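Local coordinates for vesicular integral-membrane protein VIP36 (Canis lupus familiaris, PDB 2DUR) that acts as a calcium-dependent lectin of the early secretory pathway, binding high-mannose glycans and helping to transport and sort the glycoproteins that carry them, at residues Ile34-Ser37 and Gln38-Arg41; Thr155-Phe158 and Arg159-His163. One frame throughout, in Å; residues are numbered along the deposited sequence. Where two conformers were deposited one is given.

Contact 1 (34-41) is a short beta hairpin at the edge of one sheet of the lumenal lectin domain, and contact 2 (155-163) is the connection by which the chain passes from the other sheet to this one. Their centres are 20 Å apart and their nearest atoms about 10 Å, so they do not touch. Each nevertheless sends an arginine to an aspartate of the same short region: Arg41 to Asp219, Arg159 to Asp216. Contact 1 lies away from the calcium and glycan sites. Contact 2 is nearer the glycan site: the side chain of Phe158 lies about 10 Å from the bound calcium, and that of Arg159 about 11 Å from a bound mannose.

Contact 1: Ile34-Ser37 and Gln38-Arg41; sequences ILTS and QYVR
Ile34 and Arg41 form an antiparallel hydrogen-bonded pair and Leu35 and Val40 the non-hydrogen-bonded pair beside it, the two arms running 171° apart in direction. Two backbone bonds join the first pair, Ile34 N to Arg41 O at 2.9 Å and Arg41 N to Ile34 O at 2.8 Å. Nearer the turn, Thr36 N meets Tyr39 O at 2.9 Å. Ser37 and Gln38 take backbone angles close to those of a type I turn. Inside the turn sits the hydroxyl of Thr36: with chi1 at 68° it is tucked between its own backbone N and carbonyl carbon, and OG1 accepts from Gln38 N (3.3 Å), an ST turn, and from Tyr39 N (3.2 Å). Two N-H groups thus grip one oxygen. The same OG1 lies over the centre of the Tyr39 ring, 3.3 Å above its plane, while Thr36 CG2 reaches the CE1-CZ rim of that face. Across the ring plane from Thr36, the Arg41 guanidinium comes up near the hydroxyl end, so that Tyr39 OH stands over one of its faces, offset toward the rim; Arg41 NE is salt-bridged to Asp219. Ile34 lies alongside Arg41, CG1 beside the aliphatic CB. The other face of the hairpin carries Leu35 and Val40 side by side, CD1 of Leu35 3.7 Å from CG2 of Val40, and these pack on Phe29, Tyr16 and, for Leu35, Val19. Strand 34-35 is an edge strand of its sheet, and strand 40-43 joins the hairpin to strand 217-227 through backbone bonds between Val40 and Ile220.

Contact 2: Thr155-Phe158 and Arg159-His163; sequences TADF and RNRDH
Arg161 folds back on Asp157, its NH1 donating to the backbone oxygen Asp157 O at 2.8 Å. The acceptor lies only 1° out of the guanidinium plane; with CG beside its own backbone N (chi1 -53°), two further bends, at chi2 and chi3, curl the arginine round to meet it. On the way Arg161 CG passes 3.7 Å from Phe158 O. Toward the carboxylate the arginine is less specific: Asp157 OD2 sits over one guanidinium face, 3.8 Å from Arg161 NH1, a long salt bridge of charge alone with no N-H aimed at the oxygen. Glu183 provides a second carboxylate, at NH2.

The tight side is that of Phe158, whose buried ring turns away from this exchange to pack on Val72, Ile129, Pro127 and Thr115. The looser side is exposed at Asp157, and water does the bridging there. One water donates to Asp157 OD1 and accepts from Arg159 N; another donates to the same OD1 and to Arg159 O, each of its bonds 2.6 Å long. Arg159 itself extends away to Asp216. This irregular connection carries the chain from strand 152-155 in one antiparallel sheet to strand 165-172 in the other, a sheet-to-sheet crossover of the L-type lectin beta sandwich.

Contact 1: Ile34-Ser37 and Gln38-Arg41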
loop_
_atom_site.group_PDB
_atom_site.type_symbol
_atom_site.label_atom_id
_atom_site.label_comp_id
_atom_site.label_asym_id
_atom_site.label_seq_id
_atom_site.Cartn_x
_atom_site.Cartn_y
_atom_site.Cartn_z
ATOM N N ILE A 34 -3.003 -14.547 8.016
ATOM C CA ILE A 34 -4.079 -15.540 8.138
ATOM C C ILE A 34 -5.378 -14.902 7.648
ATOM O O ILE A 34 -5.447 -13.683 7.490
ATOM C CB ILE A 34 -4.251 -16.059 9.586
ATOM C CG1 ILE A 34 -4.801 -14.958 10.503
ATOM C CG2 ILE A 34 -2.898 -16.645 10.117
ATOM C CD1 ILE A 34 -5.413 -15.478 11.830
ATOM N N LEU A 35 -6.389 -15.746 7.455
ATOM C CA LEU A 35 -7.688 -15.381 6.907
ATOM C C LEU A 35 -8.776 -15.708 7.924
ATOM O O LEU A 35 -8.703 -16.737 8.618
ATOM C CB LEU A 35 -7.968 -16.240 5.669
ATOM C CG LEU A 35 -7.430 -16.115 4.235
ATOM C CD1 LEU A 35 -8.164 -15.037 3.411
ATOM C CD2 LEU A 35 -5.938 -15.932 4.176
ATOM N N THR A 36 -9.766 -14.826 8.027
ATOM C CA THR A 36 -11.091 -15.186 8.541
ATOM C C THR A 36 -12.097 -14.868 7.419
ATOM O O THR A 36 -11.724 -14.360 6.352
ATOM C CB THR A 36 -11.457 -14.431 9.852
ATOM O OG1 THR A 36 -11.639 -13.033 9.584
ATOM C CG2 THR A 36 -10.370 -14.577 10.907
ATOM N N SER A 37 -13.371 -15.175 7.648
ATOM C CA SER A 37 -14.410 -14.855 6.676
ATOM C C SER A 37 -14.630 -13.350 6.551
ATOM O O SER A 37 -15.257 -12.897 5.589
ATOM C CB SER A 37 -15.721 -15.526 7.093
ATOM O OG SER A 37 -16.159 -14.989 8.331
ATOM N N GLN A 38 -14.116 -12.584 7.517
ATOM C CA GLN A 38 -14.359 -11.134 7.584
ATOM C C GLN A 38 -13.166 -10.225 7.303
ATOM O O GLN A 38 -13.340 -9.039 7.035
ATOM C CB GLN A 38 -14.964 -10.756 8.932
ATOM C CG GLN A 38 -16.403 -11.282 9.123
ATOM C CD GLN A 38 -17.308 -10.969 7.923
ATOM O OE1 GLN A 38 -17.589 -9.794 7.612
ATOM N NE2 GLN A 38 -17.767 -12.019 7.247
ATOM N N TYR A 39 -11.956 -10.762 7.403
ATOM C CA TYR A 39 -10.762 -9.954 7.170
ATOM C C TYR A 39 -9.572 -10.834 6.864
ATOM O O TYR A 39 -9.556 -12.011 7.211
ATOM C CB TYR A 39 -10.426 -9.046 8.374
ATOM C CG TYR A 39 -10.277 -9.752 9.712
ATOM C CD1 TYR A 39 -9.106 -10.455 10.036
ATOM C CD2 TYR A 39 -11.311 -9.724 10.657
ATOM C CE1 TYR A 39 -8.963 -11.104 11.264
ATOM C CE2 TYR A 39 -11.177 -10.377 11.886
ATOM C CZ TYR A 39 -10.012 -11.062 12.183
ATOM O OH TYR A 39 -9.887 -11.708 13.397
ATOM N N VAL A 40 -8.590 -10.240 6.197
ATOM C CA VAL A 40 -7.265 -10.838 6.066
ATOM C C VAL A 40 -6.400 -10.160 7.127
ATOM O O VAL A 40 -6.386 -8.932 7.228
ATOM C CB VAL A 40 -6.718 -10.603 4.652
ATOM C CG1 VAL A 40 -5.235 -11.030 4.560
ATOM C CG2 VAL A 40 -7.562 -11.369 3.643
ATOM N N ARG A 41 -5.723 -10.935 7.974
ATOM C CA ARG A 41 -4.921 -10.323 9.009
ATOM C C ARG A 41 -3.474 -10.574 8.651
ATOM O O ARG A 41 -3.025 -11.709 8.716
ATOM C CB ARG A 41 -5.235 -10.934 10.385
ATOM C CG ARG A 41 -4.346 -10.417 11.514
ATOM C CD ARG A 41 -4.988 -10.658 12.884
ATOM N NE ARG A 41 -6.125 -9.751 13.021
ATOM C CZ ARG A 41 -7.043 -9.811 13.982
ATOM N NH1 ARG A 41 -6.977 -10.753 14.925
ATOM N NH2 ARG A 41 -8.045 -8.922 13.994
#

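Contact 2: Thr155-Phe158 and Arg159-His163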
loop_
_atom_site.group_PDB
_atom_site.type_symbol
_atom_site.label_atom_id
_atom_site.label_comp_id
_atom_site.label_asym_id
_atom_site.label_seq_id
_atom_site.Cartn_x
_atom_site.Cartn_y
_atom_site.Cartn_z
ATOM N N THR A 155 0.664 13.288 8.111
ATOM C CA THR A 155 0.248 12.629 9.348
ATOM C C THR A 155 -1.220 12.189 9.210
ATOM O O THR A 155 -2.032 12.856 8.549
ATOM C CB THR A 155 0.514 13.506 10.603
ATOM O OG1 THR A 155 0.230 12.747 11.793
ATOM C CG2 THR A 155 -0.307 14.788 10.577
ATOM N N ALA A 156 -1.543 11.029 9.785
ATOM C CA ALA A 156 -2.901 10.458 9.668
ATOM C C ALA A 156 -3.266 9.620 10.888
ATOM O O ALA A 156 -2.514 8.733 11.285
ATOM C CB ALA A 156 -3.045 9.621 8.382
ATOM N N ASP A 157 -4.422 9.906 11.492
ATOM C CA ASP A 157 -4.812 9.250 12.743
ATOM C C ASP A 157 -5.683 8.052 12.409
ATOM O O ASP A 157 -6.922 8.148 12.388
ATOM C CB ASP A 157 -5.556 10.268 13.635
ATOM C CG ASP A 157 -5.971 9.694 14.985
ATOM O OD1 ASP A 157 -5.562 8.564 15.331
ATOM O OD2 ASP A 157 -6.714 10.399 15.711
ATOM N N PHE A 158 -5.050 6.924 12.082
ATOM C CA PHE A 158 -5.816 5.773 11.615
ATOM C C PHE A 158 -5.877 4.587 12.573
ATOM O O PHE A 158 -6.552 3.604 12.278
ATOM C CB PHE A 158 -5.376 5.316 10.219
ATOM C CG PHE A 158 -3.926 4.928 10.129
ATOM C CD1 PHE A 158 -3.021 5.762 9.502
ATOM C CD2 PHE A 158 -3.482 3.697 10.632
ATOM C CE1 PHE A 158 -1.654 5.402 9.393
ATOM C CE2 PHE A 158 -2.135 3.327 10.522
ATOM C CZ PHE A 158 -1.232 4.166 9.911
ATOM N N ARG A 159 -5.195 4.673 13.709
ATOM C CA ARG A 159 -5.106 3.531 14.603
ATOM C C ARG A 159 -6.216 3.516 15.645
ATOM O O ARG A 159 -6.542 4.561 16.228
ATOM C CB ARG A 159 -3.749 3.532 15.292
ATOM C CG ARG A 159 -3.406 2.233 15.865
ATOM C CD ARG A 159 -1.945 2.211 16.286
ATOM N NE ARG A 159 -1.813 1.175 17.283
ATOM C CZ ARG A 159 -2.174 1.295 18.553
ATOM N NH1 ARG A 159 -2.673 2.444 19.011
ATOM N NH2 ARG A 159 -2.034 0.266 19.363
ATOM N N ASN A 160 -6.785 2.337 15.871
ATOM C CA ASN A 160 -7.709 2.130 16.993
ATOM C C ASN A 160 -8.922 3.045 16.897
ATOM O O ASN A 160 -9.370 3.587 17.922
ATOM C CB ASN A 160 -7.000 2.358 18.341
ATOM C CG ASN A 160 -6.251 1.116 18.841
ATOM O OD1 ASN A 160 -6.413 0.023 18.310
ATOM N ND2 ASN A 160 -5.444 1.289 19.876
ATOM N N ARG A 161 -9.441 3.217 15.686
ATOM C CA ARG A 161 -10.650 4.021 15.489
ATOM C C ARG A 161 -11.929 3.209 15.730
ATOM O O ARG A 161 -11.960 2.005 15.511
ATOM C CB ARG A 161 -10.658 4.638 14.084
ATOM C CG ARG A 161 -9.393 5.435 13.724
ATOM C CD ARG A 161 -9.076 6.556 14.720
ATOM N NE ARG A 161 -10.194 7.506 14.836
ATOM C CZ ARG A 161 -10.295 8.663 14.170
ATOM N NH1 ARG A 161 -9.340 9.077 13.331
ATOM N NH2 ARG A 161 -11.367 9.432 14.352
ATOM N N ASP A 162 -13.008 3.891 16.126
ATOM C CA ASP A 162 -14.285 3.204 16.407
ATOM C C ASP A 162 -15.208 2.998 15.204
ATOM O O ASP A 162 -16.366 2.584 15.355
ATOM C CB ASP A 162 -15.029 3.913 17.531
ATOM C CG ASP A 162 -14.280 3.846 18.849
ATOM O OD1 ASP A 162 -13.534 2.859 19.064
ATOM O OD2 ASP A 162 -14.434 4.780 19.668
ATOM N N HIS A 163 -14.688 3.265 14.012
ATOM C CA HIS A 163 -15.441 3.188 12.776
ATOM C C HIS A 163 -14.463 2.772 11.685
ATOM O O HIS A 163 -13.239 2.821 11.908
ATOM C CB HIS A 163 -16.040 4.571 12.454
ATOM C CG HIS A 163 -15.069 5.701 12.625
ATOM N ND1 HIS A 163 -15.085 6.541 13.715
ATOM C CD2 HIS A 163 -14.037 6.117 11.847
ATOM C CE1 HIS A 163 -14.114 7.428 13.606
ATOM N NE2 HIS A 163 -13.460 7.193 12.479
HETATM O O HOH W 1 -3.658 6.798 14.882
HETATM O O HOH W 2 -6.383 6.956 17.240
#